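PDB 3E13: putative iron-uptake ABC transport system,periplasmic iron-binding protein from Campylobacter jejuni, which binds ferric iron as the periplasmic component of a putative ABC transport system for iron uptake. Local coordinates for residues Glu255-Ser259 with Pro260-Lys264; Pro274-Asn277 with Asp278-Leu281; Ile305-Ala308 with Val309-Asp313. One frame throughout, in Å; residues are numbered along the deposited sequence.

In the fold
Contacts 1, 2 and 3 follow one another along the C-terminal part of the chain. Contact 1 is the kink between helices 247-257 and 260-268; contact 2 is the loop that leaves strand 273-274, a short strand paired with strand 97-109 of the central sheet. Their centres lie about 10 Å apart, and they touch: Gln263 bonds to the start of the loop and Lys264 to Glu280 O. Contact 3, some two and a half turns of helix 305-315, sits on the opposite side of the chain's centre, about 34 Å from contact 1 and 33 Å from contact 2, centre to centre. The polypeptide travels from one flank of this solute-binding protein to the other before ending.

Contact 1: residues Glu255-Ser259 with Pro260-Lys264; sequences EFMLS and PEIQK
Ile262 stands at about a right angle to Phe256 and lays its CG1 over one face of the ring, a CH-pi contact with CG1 3.8 Å from the ring centroid and displaced toward the rim. The next carbon out, Ile262 CD1, reaches Phe256 CE2 at 3.5 Å. With CG of Phe256 anti to the backbone N (chi1 -176°), the ring lies alongside the turn and meets the isoleucine. The other branch, Ile262 CG2, meets Met257, whose thioether chain is bent at chi2 and chi3; the methyl CE approaches CG2 at 4.0 Å.

Between these groups the chain kinks from helix 247-257 into helix 260-268, and Ser259 is the N-cap of the second helix. Its side chain serves the first helix: OG donates to Phe256 O at 2.7 Å, in the carbonyl plane and on a lone pair. Ser259 N donates to the same oxygen, so two donors from one residue grip the last turn. Ser259 O accepts from Gln263 N at 3.0 Å, opening the new helix, which Pro260 can begin without needing an amide hydrogen.

Gln263 folds back across the kink, bent at chi2 (-86°), and its NE2 donates to Met257 O at 2.9 Å, 164° at the hydrogen; Met257 O lies near the Gln263 amide plane, with NE2 tilted somewhat from the carbonyl plane. The carboxamide end passes at a slant to Leu258, whose CD1 lies against CD and NE2. NE2 also bonds Ile99 O of strand 97-109, and OE1 accepts from Ile275 N and Arg276 N. Phe22 of helix 14-26 meets the Phe256 ring edge-to-face.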
loop_
_atom_site.group_PDB
_atom_site.type_symbol
_atom_site.label_atom_id
_atom_site.label_comp_id
_atom_site.label_asym_id
_atom_site.label_seq_id
_atom_site.Cartn_x
_atom_site.Cartn_y
_atom_site.Cartn_z
ATOM N N GLU A 255 10.958 14.983 -5.986
ATOM C CA GLU A 255 12.009 15.259 -5.003
ATOM C C GLU A 255 11.426 15.788 -3.702
ATOM O O GLU A 255 11.879 15.396 -2.614
ATOM C CB GLU A 255 13.064 16.202 -5.590
ATOM C CG GLU A 255 13.856 15.551 -6.710
ATOM C CD GLU A 255 14.874 16.443 -7.371
ATOM O OE1 GLU A 255 14.949 17.689 -7.050
ATOM O OE2 GLU A 255 15.672 15.907 -8.168
ATOM N N PHE A 256 10.426 16.642 -3.800
ATOM C CA PHE A 256 9.774 17.209 -2.633
ATOM C C PHE A 256 9.168 16.091 -1.751
ATOM O O PHE A 256 9.204 16.159 -0.520
ATOM C CB PHE A 256 8.703 18.188 -3.123
ATOM C CG PHE A 256 8.002 18.942 -2.035
ATOM C CD1 PHE A 256 8.653 19.957 -1.344
ATOM C CD2 PHE A 256 6.682 18.654 -1.706
ATOM C CE1 PHE A 256 7.989 20.700 -0.352
ATOM C CE2 PHE A 256 6.025 19.400 -0.686
ATOM C CZ PHE A 256 6.708 20.399 -0.022
ATOM N N MET A 257 8.644 15.039 -2.368
ATOM C CA MET A 257 8.060 13.932 -1.606
ATOM C C MET A 257 9.105 13.188 -0.765
ATOM O O MET A 257 8.734 12.567 0.227
ATOM C CB MET A 257 7.374 12.938 -2.518
ATOM C CG MET A 257 6.071 13.435 -3.187
ATOM S SD MET A 257 4.896 14.141 -2.080
ATOM C CE MET A 257 4.591 12.758 -1.046
ATOM N N LEU A 258 10.378 13.279 -1.119
ATOM C CA LEU A 258 11.461 12.659 -0.327
ATOM C C LEU A 258 12.168 13.655 0.561
ATOM O O LEU A 258 13.196 13.314 1.157
ATOM C CB LEU A 258 12.448 11.895 -1.243
ATOM C CG LEU A 258 12.158 10.430 -1.533
ATOM C CD1 LEU A 258 12.308 9.570 -0.296
ATOM C CD2 LEU A 258 10.788 10.289 -2.183
ATOM N N SER A 259 11.670 14.886 0.632
ATOM C CA SER A 259 12.309 15.905 1.495
ATOM C C SER A 259 12.068 15.591 2.967
ATOM O O SER A 259 11.149 14.893 3.316
ATOM C CB SER A 259 11.792 17.290 1.141
ATOM O OG SER A 259 10.438 17.483 1.446
ATOM N N PRO A 260 12.953 16.074 3.841
ATOM C CA PRO A 260 12.822 15.822 5.275
ATOM C C PRO A 260 11.479 16.133 5.873
ATOM O O PRO A 260 10.941 15.266 6.596
ATOM C CB PRO A 260 13.932 16.696 5.866
ATOM C CG PRO A 260 14.965 16.757 4.768
ATOM C CD PRO A 260 14.178 16.813 3.484
ATOM N N GLU A 261 10.911 17.303 5.562
ATOM C CA GLU A 261 9.647 17.709 6.138
ATOM C C GLU A 261 8.493 16.829 5.693
ATOM O O GLU A 261 7.645 16.481 6.496
ATOM C CB GLU A 261 9.314 19.204 5.888
ATOM C CG GLU A 261 8.006 19.611 6.552
ATOM C CD GLU A 261 7.657 21.086 6.513
ATOM O OE1 GLU A 261 8.224 21.830 5.698
ATOM O OE2 GLU A 261 6.809 21.487 7.372
ATOM N N ILE A 262 8.516 16.422 4.427
ATOM C CA ILE A 262 7.401 15.685 3.885
ATOM C C ILE A 262 7.457 14.221 4.348
ATOM O O ILE A 262 6.419 13.627 4.671
ATOM C CB ILE A 262 7.384 15.816 2.367
ATOM C CG1 ILE A 262 7.254 17.285 1.981
ATOM C CG2 ILE A 262 6.271 15.001 1.763
ATOM C CD1 ILE A 262 5.958 17.998 2.544
ATOM N N GLN A 263 8.661 13.653 4.413
ATOM C CA GLN A 263 8.807 12.312 4.941
ATOM C C GLN A 263 8.380 12.258 6.397
ATOM O O GLN A 263 7.772 11.292 6.845
ATOM C CB GLN A 263 10.229 11.812 4.739
ATOM C CG GLN A 263 10.546 11.595 3.273
ATOM C CD GLN A 263 10.131 10.236 2.819
ATOM O OE1 GLN A 263 10.555 9.238 3.386
ATOM N NE2 GLN A 263 9.245 10.188 1.843
ATOM N N LYS A 264 8.679 13.326 7.150
ATOM C CA LYS A 264 8.206 13.407 8.529
ATOM C C LYS A 264 6.654 13.479 8.617
ATOM O O LYS A 264 6.052 12.815 9.459
ATOM C CB LYS A 264 8.876 14.563 9.285
ATOM C CG LYS A 264 8.605 14.462 10.828
ATOM C CD LYS A 264 8.844 13.065 11.424
ATOM C CE LYS A 264 9.161 13.084 12.924
ATOM N NZ LYS A 264 8.738 11.852 13.583
#

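Contact 2: residues Pro274-Asn277 with Asp278-Leu281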
loop_
_atom_site.group_PDB
_atom_site.type_symbol
_atom_site.label_atom_id
_atom_site.label_comp_id
_atom_site.label_asym_id
_atom_site.label_seq_id
_atom_site.Cartn_x
_atom_site.Cartn_y
_atom_site.Cartn_z
ATOM N N PRO A 274 8.711 5.955 6.714
ATOM C CA PRO A 274 9.481 6.746 5.739
ATOM C C PRO A 274 10.418 5.900 4.914
ATOM O O PRO A 274 10.924 4.858 5.381
ATOM C CB PRO A 274 10.328 7.671 6.609
ATOM C CG PRO A 274 10.434 6.944 7.917
ATOM C CD PRO A 274 9.120 6.240 8.103
ATOM N N ILE A 275 10.735 6.382 3.717
ATOM C CA ILE A 275 11.809 5.786 2.926
ATOM C C ILE A 275 13.160 6.264 3.438
ATOM O O ILE A 275 14.094 5.474 3.519
ATOM C CB ILE A 275 11.625 6.140 1.452
ATOM C CG1 ILE A 275 10.347 5.493 0.969
ATOM C CG2 ILE A 275 12.842 5.732 0.608
ATOM C CD1 ILE A 275 10.326 4.006 0.913
ATOM N N ARG A 276 13.267 7.525 3.794
ATOM C CA ARG A 276 14.552 8.051 4.247
ATOM C C ARG A 276 14.939 7.396 5.539
ATOM O O ARG A 276 14.090 7.187 6.429
ATOM C CB ARG A 276 14.459 9.553 4.493
ATOM C CG ARG A 276 14.218 10.438 3.342
ATOM C CD ARG A 276 14.136 11.889 3.729
ATOM N NE ARG A 276 15.446 12.396 4.197
ATOM C CZ ARG A 276 16.189 13.327 3.589
ATOM N NH1 ARG A 276 15.808 13.892 2.454
ATOM N NH2 ARG A 276 17.347 13.695 4.169
ATOM N N ASN A 277 16.262 7.173 5.688
ATOM C CA ASN A 277 16.791 6.536 6.864
ATOM C C ASN A 277 17.213 7.492 7.972
ATOM O O ASN A 277 17.754 7.051 9.003
ATOM C CB ASN A 277 17.925 5.564 6.552
ATOM C CG ASN A 277 19.221 6.245 6.093
ATOM O OD1 ASN A 277 19.365 7.462 6.107
ATOM N ND2 ASN A 277 20.179 5.418 5.669
ATOM N N ASP A 278 16.913 8.762 7.806
ATOM C CA ASP A 278 17.221 9.802 8.793
ATOM C C ASP A 278 15.974 10.539 9.343
ATOM O O ASP A 278 16.066 11.627 9.908
ATOM C CB ASP A 278 18.238 10.782 8.190
ATOM C CG ASP A 278 17.677 11.574 7.055
ATOM O OD1 ASP A 278 18.369 12.483 6.552
ATOM O OD2 ASP A 278 16.523 11.338 6.637
ATOM N N VAL A 279 14.810 9.918 9.189
ATOM C CA VAL A 279 13.568 10.457 9.686
ATOM C C VAL A 279 13.021 9.524 10.788
ATOM O O VAL A 279 12.716 8.365 10.533
ATOM C CB VAL A 279 12.527 10.568 8.548
ATOM C CG1 VAL A 279 11.197 11.035 9.102
ATOM C CG2 VAL A 279 12.994 11.544 7.489
ATOM N N GLU A 280 12.954 10.011 11.997
ATOM C CA GLU A 280 12.400 9.256 13.124
ATOM C C GLU A 280 10.952 8.885 12.880
ATOM O O GLU A 280 10.150 9.694 12.398
ATOM C CB GLU A 280 12.529 10.051 14.420
ATOM C CG GLU A 280 13.968 10.122 14.917
ATOM C CD GLU A 280 14.433 8.900 15.683
ATOM O OE1 GLU A 280 13.555 8.075 16.066
ATOM O OE2 GLU A 280 15.681 8.790 15.975
ATOM N N LEU A 281 10.607 7.669 13.267
ATOM C CA LEU A 281 9.221 7.222 13.238
ATOM C C LEU A 281 8.376 8.024 14.216
ATOM O O LEU A 281 8.843 8.469 15.234
ATOM C CB LEU A 281 9.110 5.725 13.542
ATOM C CG LEU A 281 9.899 4.779 12.678
ATOM C CD1 LEU A 281 9.691 3.356 13.109
ATOM C CD2 LEU A 281 9.598 4.976 11.199
HETATM O O HOH W 1 13.942 6.620 8.941
#
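Arg276 O and Val279 O are joined by a single water, which donates one hydrogen to Arg276 O at 2.6 Å and the other to Val279 O at 2.7 Å, bridging the backbone across the loop.

The side chains add an ion pair. Arg276 NE and Asp278 OD2 are 2.9 Å apart in a nearly straight bond, 178° at the hydrogen, and a second bond of 2.9 Å runs beside it from Arg276 NH2 to Asp278 OD1. The guanidinium therefore offers its side, NE with one NH2, to both carboxylate oxygens at once. Each oxygen receives its N-H on the syn lone pair, and the two flat groups are nearly coplanar. This double grip resists rotation of either group about its last bonds. Arg276 is extended as far as CD and then bends at chi3 (68°), which turns the NE edge toward the aspartate. Asp278 meets it with CG placed between its own backbone N and carbonyl carbon (chi1 67°), folding the carboxylate back over the turn. The remaining nitrogen, NH1, donates to Leu258 O, just past helix 247-257, and Phe84 makes a cation-pi contact with the arginine.

Next to the ion pair, Val279 crosses the arginine chain at about a right angle, its CG2 lying 3.9 Å from Arg276 CB and equally near CD. Its CB faces the ring of Pro274 at 4.1 Å between the two CB atoms. Farther along, Leu281 CD2 presses against Pro274 CD at 3.4 Å, a tight fit for two carbons.

A bidentate arginine-aspartate salt bridge two residues apart and a water-bridged pair of carbonyls thus occur together in an irregular surface loop that carries the chain from strand 273-274, paired antiparallel with strand 97-109, toward helix 283-288.

Contact 3: residues Ile305-Ala308 with Val309-Asp313; sequences IKEA and VKIYD
With its CG anti to the backbone N (chi1 -175°) and the chain extended beyond, Glu307 projects outward from the helix, its CG coming beside Ile311 CD1. In Ile311, chi1 (-68°) places CG1 beside the backbone N, and the extended chi2 carries CD1 back toward the preceding turn, so that the two side chains meet at a slant, Glu307 CG to Ile311 CD1 at 4.1 Å. This is loose apolar contact one turn apart, made by the aliphatic part of the glutamate. Ile311 CG1 also lies over the preceding turn, 3.3 Å from Glu307 O, the same carbonyl that accepts from Ile311 N at 2.9 Å.

Three further backbone bonds run alongside. Val309 N donates to Ile305 O at 3.1 Å, and Tyr312 N to Ala308 O at 3.0 Å, the latter nearly straight at 170°. Lys310 N to Lys306 O is the longest of the set at 3.3 Å. Side chains follow the same i to i+4 spacing: Val309 CG2 sits 3.5 Å from Ile305 O, and the first carbons of Lys310 lie against Lys306 O before the extended chain carries its ammonium away from the turn.

Ala308 and Tyr312 occupy a buried side. Tyr312 meets the preceding turn through CB and CD1, both near Ala308 O, while its hydroxyl bonds to Ser144 O in helix 142-155, beside the iron ligand Tyr143. Ile311 packs on Ala160 and Ala164 of helix 157-170, and Phe317 meets the Tyr312 ring edge-to-face. The whole makes up two turns of a regular amphipathic alpha-helix, here laying the C-terminal helix 305-315 against helices 142-155 and 157-170.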
loop_
_atom_site.group_PDB
_atom_site.type_symbol
_atom_site.label_atom_id
_atom_site.label_comp_id
_atom_site.label_asym_id
_atom_site.label_seq_id
_atom_site.Cartn_x
_atom_site.Cartn_y
_atom_site.Cartn_z
ATOM N N ILE A 305 2.011 -10.092 -10.902
ATOM C CA ILE A 305 0.718 -9.475 -10.738
ATOM C C ILE A 305 -0.336 -10.046 -11.691
ATOM O O ILE A 305 -1.478 -10.225 -11.277
ATOM C CB ILE A 305 0.771 -7.911 -10.821
ATOM C CG1 ILE A 305 -0.475 -7.291 -10.224
ATOM C CG2 ILE A 305 1.080 -7.423 -12.239
ATOM C CD1 ILE A 305 -0.606 -7.491 -8.689
ATOM N N LYS A 306 0.041 -10.333 -12.934
ATOM C CA LYS A 306 -0.955 -10.836 -13.891
ATOM C C LYS A 306 -1.522 -12.173 -13.424
ATOM O O LYS A 306 -2.721 -12.421 -13.516
ATOM C CB LYS A 306 -0.324 -10.947 -15.257
ATOM C CG LYS A 306 -0.019 -9.642 -15.916
ATOM C CD LYS A 306 0.780 -9.890 -17.181
ATOM C CE LYS A 306 1.415 -8.703 -17.815
ATOM N NZ LYS A 306 2.153 -9.271 -19.059
ATOM N N GLU A 307 -0.652 -13.052 -12.944
ATOM C CA GLU A 307 -1.062 -14.366 -12.488
ATOM C C GLU A 307 -1.893 -14.279 -11.199
ATOM O O GLU A 307 -2.847 -15.005 -11.011
ATOM C CB GLU A 307 0.168 -15.261 -12.286
ATOM C CG GLU A 307 -0.238 -16.688 -11.929
ATOM C CD GLU A 307 0.924 -17.655 -11.938
ATOM O OE1 GLU A 307 2.050 -17.269 -11.585
ATOM O OE2 GLU A 307 0.730 -18.833 -12.328
ATOM N N ALA A 308 -1.554 -13.343 -10.303
ATOM C CA ALA A 308 -2.358 -13.125 -9.108
ATOM C C ALA A 308 -3.796 -12.783 -9.463
ATOM O O ALA A 308 -4.710 -13.316 -8.858
ATOM C CB ALA A 308 -1.758 -11.984 -8.281
ATOM N N VAL A 309 -3.999 -11.884 -10.413
ATOM C CA VAL A 309 -5.336 -11.533 -10.871
ATOM C C VAL A 309 -6.103 -12.791 -11.328
ATOM O O VAL A 309 -7.233 -13.037 -10.931
ATOM C CB VAL A 309 -5.278 -10.452 -11.990
ATOM C CG1 VAL A 309 -6.654 -10.295 -12.688
ATOM C CG2 VAL A 309 -4.781 -9.154 -11.423
ATOM N N LYS A 310 -5.440 -13.595 -12.146
ATOM C CA LYS A 310 -6.061 -14.804 -12.704
ATOM C C LYS A 310 -6.402 -15.806 -11.615
ATOM O O LYS A 310 -7.445 -16.427 -11.651
ATOM C CB LYS A 310 -5.166 -15.405 -13.765
ATOM C CG LYS A 310 -5.273 -14.665 -15.070
ATOM C CD LYS A 310 -4.150 -15.036 -15.971
ATOM C CE LYS A 310 -4.353 -14.452 -17.364
ATOM N NZ LYS A 310 -3.200 -14.684 -18.256
ATOM N N ILE A 311 -5.523 -15.962 -10.632
ATOM C CA ILE A 311 -5.822 -16.855 -9.543
ATOM C C ILE A 311 -6.993 -16.420 -8.718
ATOM O O ILE A 311 -7.869 -17.247 -8.413
ATOM C CB ILE A 311 -4.572 -17.069 -8.681
ATOM C CG1 ILE A 311 -3.534 -17.851 -9.465
ATOM C CG2 ILE A 311 -4.901 -17.771 -7.318
ATOM C CD1 ILE A 311 -2.211 -18.099 -8.664
ATOM N N TYR A 312 -7.079 -15.139 -8.347
ATOM C CA TYR A 312 -8.211 -14.719 -7.584
ATOM C C TYR A 312 -9.504 -14.938 -8.414
ATOM O O TYR A 312 -10.520 -15.342 -7.838
ATOM C CB TYR A 312 -8.094 -13.239 -7.249
ATOM C CG TYR A 312 -7.317 -12.892 -5.991
ATOM C CD1 TYR A 312 -6.416 -11.822 -5.987
ATOM C CD2 TYR A 312 -7.554 -13.530 -4.792
ATOM C CE1 TYR A 312 -5.744 -11.444 -4.807
ATOM C CE2 TYR A 312 -6.859 -13.151 -3.612
ATOM C CZ TYR A 312 -5.983 -12.123 -3.635
ATOM O OH TYR A 312 -5.355 -11.739 -2.457
ATOM N N ASP A 313 -9.458 -14.629 -9.705
ATOM C CA ASP A 313 -10.630 -14.736 -10.596
ATOM C C ASP A 313 -11.062 -16.221 -10.633
ATOM O O ASP A 313 -12.252 -16.525 -10.553
ATOM C CB ASP A 313 -10.317 -14.252 -12.038
ATOM C CG ASP A 313 -10.274 -12.727 -12.227
ATOM O OD1 ASP A 313 -10.525 -11.910 -11.295
ATOM O OD2 ASP A 313 -9.956 -12.230 -13.358
#